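Local coordinates for cytoplasmic export protein 1 (Saccharomyces cerevisiae, PDB 3VWA), which takes part in nuclear tRNA export, where it may collect tRNA from export receptors at the nuclear pore complex and deliver aminoacylated tRNA to the translation machinery, at residues Tyr13-Thr18 with Val40-Ala45; Leu74-Ser79 with Thr84-Glu89. One frame throughout, in Å; residues are numbered along the deposited sequence.

Contact 1. Residues Tyr13-Thr18 with Val40-Ala45; sequences YTIEET and VTVFKA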
loop_
_atom_site.group_PDB
_atom_site.type_symbol
_atom_site.label_atom_id
_atom_site.label_comp_id
_atom_site.label_asym_id
_atom_site.label_seq_id
_atom_site.Cartn_x
_atom_site.Cartn_y
_atom_site.Cartn_z
ATOM N N TYR A 13 16.654 4.387 24.058
ATOM C CA TYR A 13 16.145 4.637 22.728
ATOM C C TYR A 13 17.222 5.250 21.882
ATOM O O TYR A 13 18.124 5.932 22.403
ATOM C CB TYR A 13 14.925 5.565 22.805
ATOM C CG TYR A 13 13.870 5.062 23.796
ATOM C CD1 TYR A 13 12.915 4.138 23.415
ATOM C CD2 TYR A 13 13.855 5.500 25.116
ATOM C CE1 TYR A 13 11.958 3.673 24.321
ATOM C CE2 TYR A 13 12.910 5.055 26.016
ATOM C CZ TYR A 13 11.970 4.137 25.627
ATOM O OH TYR A 13 11.030 3.683 26.525
ATOM N N THR A 14 17.174 4.996 20.589
ATOM C CA THR A 14 18.018 5.791 19.703
ATOM C C THR A 14 17.168 6.922 19.126
ATOM O O THR A 14 15.968 6.766 18.957
ATOM C CB THR A 14 18.573 4.954 18.559
ATOM O OG1 THR A 14 17.469 4.448 17.811
ATOM C CG2 THR A 14 19.412 3.786 19.106
ATOM N N ILE A 15 17.779 8.043 18.811
ATOM C CA ILE A 15 17.030 9.192 18.330
ATOM C C ILE A 15 17.666 9.647 17.050
ATOM O O ILE A 15 18.904 9.824 16.958
ATOM C CB ILE A 15 17.048 10.371 19.337
ATOM C CG1 ILE A 15 16.524 9.936 20.698
ATOM C CG2 ILE A 15 16.251 11.582 18.823
ATOM C CD1 ILE A 15 16.899 10.916 21.799
ATOM N N GLU A 16 16.834 9.856 16.047
ATOM C CA GLU A 16 17.378 10.386 14.806
ATOM C C GLU A 16 17.820 11.827 14.999
ATOM O O GLU A 16 17.381 12.513 15.941
ATOM C CB GLU A 16 16.392 10.243 13.667
ATOM C CG GLU A 16 16.295 8.826 13.128
ATOM C CD GLU A 16 15.960 8.852 11.663
ATOM O OE1 GLU A 16 14.756 9.017 11.361
ATOM O OE2 GLU A 16 16.904 8.754 10.837
ATOM N N GLU A 17 18.700 12.263 14.106
ATOM C CA GLU A 17 19.468 13.483 14.285
ATOM C C GLU A 17 18.681 14.767 14.031
ATOM O O GLU A 17 18.954 15.782 14.673
ATOM C CB GLU A 17 20.718 13.441 13.384
ATOM C CG GLU A 17 21.786 14.457 13.749
ATOM C CD GLU A 17 23.198 13.872 13.711
ATOM O OE1 GLU A 17 24.097 14.559 13.166
ATOM O OE2 GLU A 17 23.416 12.736 14.220
ATOM N N THR A 18 17.737 14.737 13.089
ATOM C CA THR A 18 16.949 15.934 12.731
ATOM C C THR A 18 15.458 15.769 13.076
ATOM O O THR A 18 14.840 14.803 12.639
ATOM C CB THR A 18 17.093 16.264 11.228
ATOM O OG1 THR A 18 18.481 16.450 10.913
ATOM C CG2 THR A 18 16.318 17.538 10.861
ATOM N N VAL A 40 9.525 4.403 17.735
ATOM C CA VAL A 40 8.917 5.275 18.732
ATOM C C VAL A 40 9.061 6.708 18.279
ATOM O O VAL A 40 9.790 7.022 17.355
ATOM C CB VAL A 40 9.624 5.138 20.108
ATOM C CG1 VAL A 40 9.553 3.700 20.643
ATOM C CG2 VAL A 40 11.091 5.592 20.007
ATOM N N THR A 41 8.364 7.591 18.951
ATOM C CA THR A 41 8.551 9.012 18.694
ATOM C C THR A 41 9.005 9.613 19.989
ATOM O O THR A 41 8.418 9.360 21.030
ATOM C CB THR A 41 7.229 9.676 18.259
ATOM O OG1 THR A 41 6.988 9.254 16.928
ATOM C CG2 THR A 41 7.324 11.214 18.273
ATOM N N VAL A 42 10.045 10.423 19.904
ATOM C CA VAL A 42 10.653 11.076 21.028
ATOM C C VAL A 42 10.365 12.593 20.961
ATOM O O VAL A 42 10.764 13.301 20.001
ATOM C CB VAL A 42 12.183 10.796 21.000
ATOM C CG1 VAL A 42 12.902 11.679 22.008
ATOM C CG2 VAL A 42 12.481 9.292 21.211
ATOM N N PHE A 43 9.652 13.093 21.964
ATOM C CA PHE A 43 9.436 14.524 22.091
ATOM C C PHE A 43 10.479 15.113 23.057
ATOM O O PHE A 43 10.574 14.739 24.250
ATOM C CB PHE A 43 8.030 14.833 22.598
ATOM C CG PHE A 43 6.948 14.538 21.603
ATOM C CD1 PHE A 43 6.561 15.508 20.643
ATOM C CD2 PHE A 43 6.249 13.320 21.655
ATOM C CE1 PHE A 43 5.506 15.212 19.757
ATOM C CE2 PHE A 43 5.231 13.054 20.757
ATOM C CZ PHE A 43 4.857 14.003 19.826
ATOM N N LYS A 44 11.277 16.022 22.515
ATOM C CA LYS A 44 12.352 16.626 23.261
ATOM C C LYS A 44 11.928 18.048 23.594
ATOM O O LYS A 44 11.638 18.833 22.687
ATOM C CB LYS A 44 13.622 16.632 22.412
ATOM C CG LYS A 44 14.757 17.460 22.996
ATOM C CD LYS A 44 16.083 16.967 22.444
ATOM C CE LYS A 44 17.150 17.080 23.512
ATOM N NZ LYS A 44 17.310 18.481 23.946
ATOM N N ALA A 45 11.837 18.340 24.891
ATOM C CA ALA A 45 11.458 19.655 25.415
ATOM C C ALA A 45 12.515 20.696 25.162
ATOM O O ALA A 45 13.730 20.464 25.359
ATOM C CB ALA A 45 11.213 19.595 26.911
#
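Tyr13 and Ile15 meet Val40 and Val42 in a small, buried apolar contact, with no hydrogen bond between the two segments, within the antiparallel sheet near the N-terminus of Cex1p. This sheet belongs to the part of the chain consistent with the small lobe of a kinase-like domain. Strands 13-15 and 39-45 are not direct neighbours: both pair with strand 26-33, Thr14 bonding through its backbone to Thr32, while Val40 bonds to Gly31 and Val42 to Phe29. Side chains of the two strands meet across this shared partner, and the CA atoms of Ile15 and Val42 come to 7.2 Å of each other, against 8.3 Å for the CA atoms of Tyr13 and Val40.

The two pairs pack differently. With CG of Tyr13 anti to its carbonyl carbon (chi1 -52°), the ring is carried across the end of Val40, and its CD1 lies 4.1 Å from Val40 CG2; the two side chains run at about a right angle. The phenol also reaches beyond the pair: Tyr13 OH is hydrogen-bonded to Glu75 OE2, so that the polar end is held while the body of the side chain packs on Phe77 and Val87. Ile15, two residues on, adds Phe29 and Phe85 to the apolar cluster, and Phe85 also touches Val42.

Between Ile15 and Val42 the side chains again cross nearly perpendicularly, but here the valine uses both of its methyls. CG1, turned opposite the backbone N (chi1 169°), faces the tip of the isoleucine, with Ile15 CD1 and Val42 CG1 4.1 Å apart, while Val42 CG2 sits 4.1 Å from Ile15 CG1.

Contact 2. Residues Leu74-Ser79 with Thr84-Glu89; sequences LETFDS and TFIVTE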
loop_
_atom_site.group_PDB
_atom_site.type_symbol
_atom_site.label_atom_id
_atom_site.label_comp_id
_atom_site.label_asym_id
_atom_site.label_seq_id
_atom_site.Cartn_x
_atom_site.Cartn_y
_atom_site.Cartn_z
ATOM N N LEU A 74 5.293 5.839 26.450
ATOM C CA LEU A 74 6.074 4.649 26.834
ATOM C C LEU A 74 6.924 4.951 28.047
ATOM O O LEU A 74 6.937 4.181 29.008
ATOM C CB LEU A 74 6.922 4.126 25.671
ATOM C CG LEU A 74 6.405 3.102 24.635
ATOM C CD1 LEU A 74 4.922 2.772 24.738
ATOM C CD2 LEU A 74 6.717 3.627 23.249
ATOM N N GLU A 75 7.606 6.091 28.030
ATOM C CA GLU A 75 8.441 6.458 29.156
ATOM C C GLU A 75 8.711 7.961 29.171
ATOM O O GLU A 75 8.690 8.571 28.120
ATOM C CB GLU A 75 9.779 5.700 29.047
ATOM C CG GLU A 75 10.438 5.454 30.406
ATOM C CD GLU A 75 11.770 4.729 30.317
ATOM O OE1 GLU A 75 12.450 4.695 31.354
ATOM O OE2 GLU A 75 12.143 4.225 29.222
ATOM N N THR A 76 8.983 8.538 30.351
ATOM C CA THR A 76 9.399 9.936 30.487
ATOM C C THR A 76 10.758 10.102 31.205
ATOM O O THR A 76 11.160 9.209 32.003
ATOM C CB THR A 76 8.339 10.793 31.186
ATOM O OG1 THR A 76 8.216 10.393 32.562
ATOM C CG2 THR A 76 6.998 10.669 30.495
ATOM N N PHE A 77 11.441 11.224 30.900
ATOM C CA PHE A 77 12.747 11.628 31.497
ATOM C C PHE A 77 12.742 13.128 31.770
ATOM O O PHE A 77 12.431 13.893 30.867
ATOM C CB PHE A 77 13.882 11.358 30.520
ATOM C CG PHE A 77 13.911 9.957 30.029
ATOM C CD1 PHE A 77 14.637 8.975 30.719
ATOM C CD2 PHE A 77 13.159 9.591 28.912
ATOM C CE1 PHE A 77 14.619 7.660 30.263
ATOM C CE2 PHE A 77 13.139 8.291 28.465
ATOM C CZ PHE A 77 13.874 7.330 29.128
ATOM N N ASP A 78 13.077 13.548 32.989
ATOM C CA ASP A 78 13.074 14.988 33.337
ATOM C C ASP A 78 14.226 15.426 34.265
ATOM O O ASP A 78 14.274 16.580 34.715
ATOM C CB ASP A 78 11.715 15.419 33.930
ATOM C CG ASP A 78 11.296 14.570 35.108
ATOM O OD1 ASP A 78 12.185 13.953 35.736
ATOM O OD2 ASP A 78 10.076 14.485 35.389
ATOM N N SER A 79 15.142 14.510 34.560
ATOM C CA SER A 79 16.315 14.831 35.394
ATOM C C SER A 79 17.209 15.912 34.798
ATOM O O SER A 79 17.659 16.822 35.479
ATOM C CB SER A 79 17.133 13.573 35.612
ATOM O OG SER A 79 16.330 12.705 36.381
ATOM N N THR A 84 15.214 16.236 28.395
ATOM C CA THR A 84 13.832 16.103 28.883
ATOM C C THR A 84 12.919 15.566 27.767
ATOM O O THR A 84 12.676 16.242 26.756
ATOM C CB THR A 84 13.378 17.415 29.555
ATOM O OG1 THR A 84 14.238 17.641 30.684
ATOM C CG2 THR A 84 11.943 17.336 30.073
ATOM N N PHE A 85 12.468 14.325 27.943
ATOM C CA PHE A 85 11.747 13.607 26.895
ATOM C C PHE A 85 10.431 13.034 27.347
ATOM O O PHE A 85 10.240 12.687 28.516
ATOM C CB PHE A 85 12.540 12.430 26.359
ATOM C CG PHE A 85 13.928 12.765 25.856
ATOM C CD1 PHE A 85 14.110 13.665 24.791
ATOM C CD2 PHE A 85 15.062 12.123 26.390
ATOM C CE1 PHE A 85 15.380 13.939 24.286
ATOM C CE2 PHE A 85 16.359 12.414 25.888
ATOM C CZ PHE A 85 16.510 13.321 24.838
ATOM N N ILE A 86 9.527 12.949 26.374
ATOM C CA ILE A 86 8.360 12.084 26.434
ATOM C C ILE A 86 8.465 11.145 25.230
ATOM O O ILE A 86 8.493 11.571 24.034
ATOM C CB ILE A 86 7.040 12.885 26.392
ATOM C CG1 ILE A 86 6.968 13.910 27.544
ATOM C CG2 ILE A 86 5.852 11.932 26.391
ATOM C CD1 ILE A 86 5.830 14.926 27.435
ATOM N N VAL A 87 8.511 9.857 25.525
ATOM C CA VAL A 87 8.666 8.857 24.469
ATOM C C VAL A 87 7.355 8.105 24.273
ATOM O O VAL A 87 6.780 7.547 25.246
ATOM C CB VAL A 87 9.824 7.880 24.752
ATOM C CG1 VAL A 87 10.137 7.077 23.500
ATOM C CG2 VAL A 87 11.079 8.628 25.188
ATOM N N THR A 88 6.865 8.107 23.028
ATOM C CA THR A 88 5.488 7.558 22.765
ATOM C C THR A 88 5.573 6.553 21.684
ATOM O O THR A 88 6.640 6.407 21.062
ATOM C CB THR A 88 4.501 8.643 22.248
ATOM O OG1 THR A 88 4.956 9.138 20.979
ATOM C CG2 THR A 88 4.379 9.772 23.251
ATOM N N GLU A 89 4.466 5.866 21.421
ATOM C CA GLU A 89 4.385 5.061 20.181
ATOM C C GLU A 89 4.705 5.975 18.957
ATOM O O GLU A 89 4.592 7.186 19.003
ATOM C CB GLU A 89 3.032 4.345 19.996
ATOM C CG GLU A 89 2.336 3.845 21.257
ATOM C CD GLU A 89 1.879 2.369 21.190
ATOM O OE1 GLU A 89 0.700 2.066 20.861
ATOM O OE2 GLU A 89 2.715 1.490 21.494
#
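Val87 O is gripped by two successive amides of the opposing strand, Leu74 N at 2.6 Å and Glu75 N at 3.2 Å. The first donor lies in the carbonyl plane; the second is tilted 21° from it. Leu74 and Glu75 both face Val87, which makes a classic beta bulge. In return Val87 N reaches Glu75 O at 2.9 Å, almost straight on to the carbonyl (C=O...N angle 175°). Past the bulge the antiparallel beta hairpin of strands 73-77 and 85-89 runs regularly: Thr76 and Ile86 form a non-hydrogen-bonded pair, and Phe77 and Phe85 exchange two backbone bonds.

Phe77, Phe85 and Val87 share one face. Val87 CG2 meets the Phe77 ring at its edge, in plane, 3.9 Å from CE2, and Phe77 CD2 is also 3.9 Å from Phe85 CB. Beside the turn Thr84 lays its CG2 methyl 3.6 Å from Phe77 O, with OG1 hydrogen-bonded to Asp80 O and Arg47 NH1. A valine in place of Thr84 would probably leave Asp80 O and Arg47 without this hydroxyl partner.

The two contacts follow one another along the chain: contact 1 is complete by residue 45 and contact 2 begins at residue 74, with helix 52-64 in between, and their centres lie about 10 Å apart. They share one sheet: strand 39-45 of contact 1 runs antiparallel beside strand 85-89 of contact 2, joined by probable hydrogen bonds from Phe43 N to Ile86 O and from Thr88 N to Thr41 O, each 2.8 Å. Contact 1 joins strands that are not direct partners but share strand 26-33, whereas contact 2 joins direct neighbours. Both belong to the N-terminal kinase-like part of Cex1p, well before the HEAT repeats at 381-419 and 494-530 in the helical remainder.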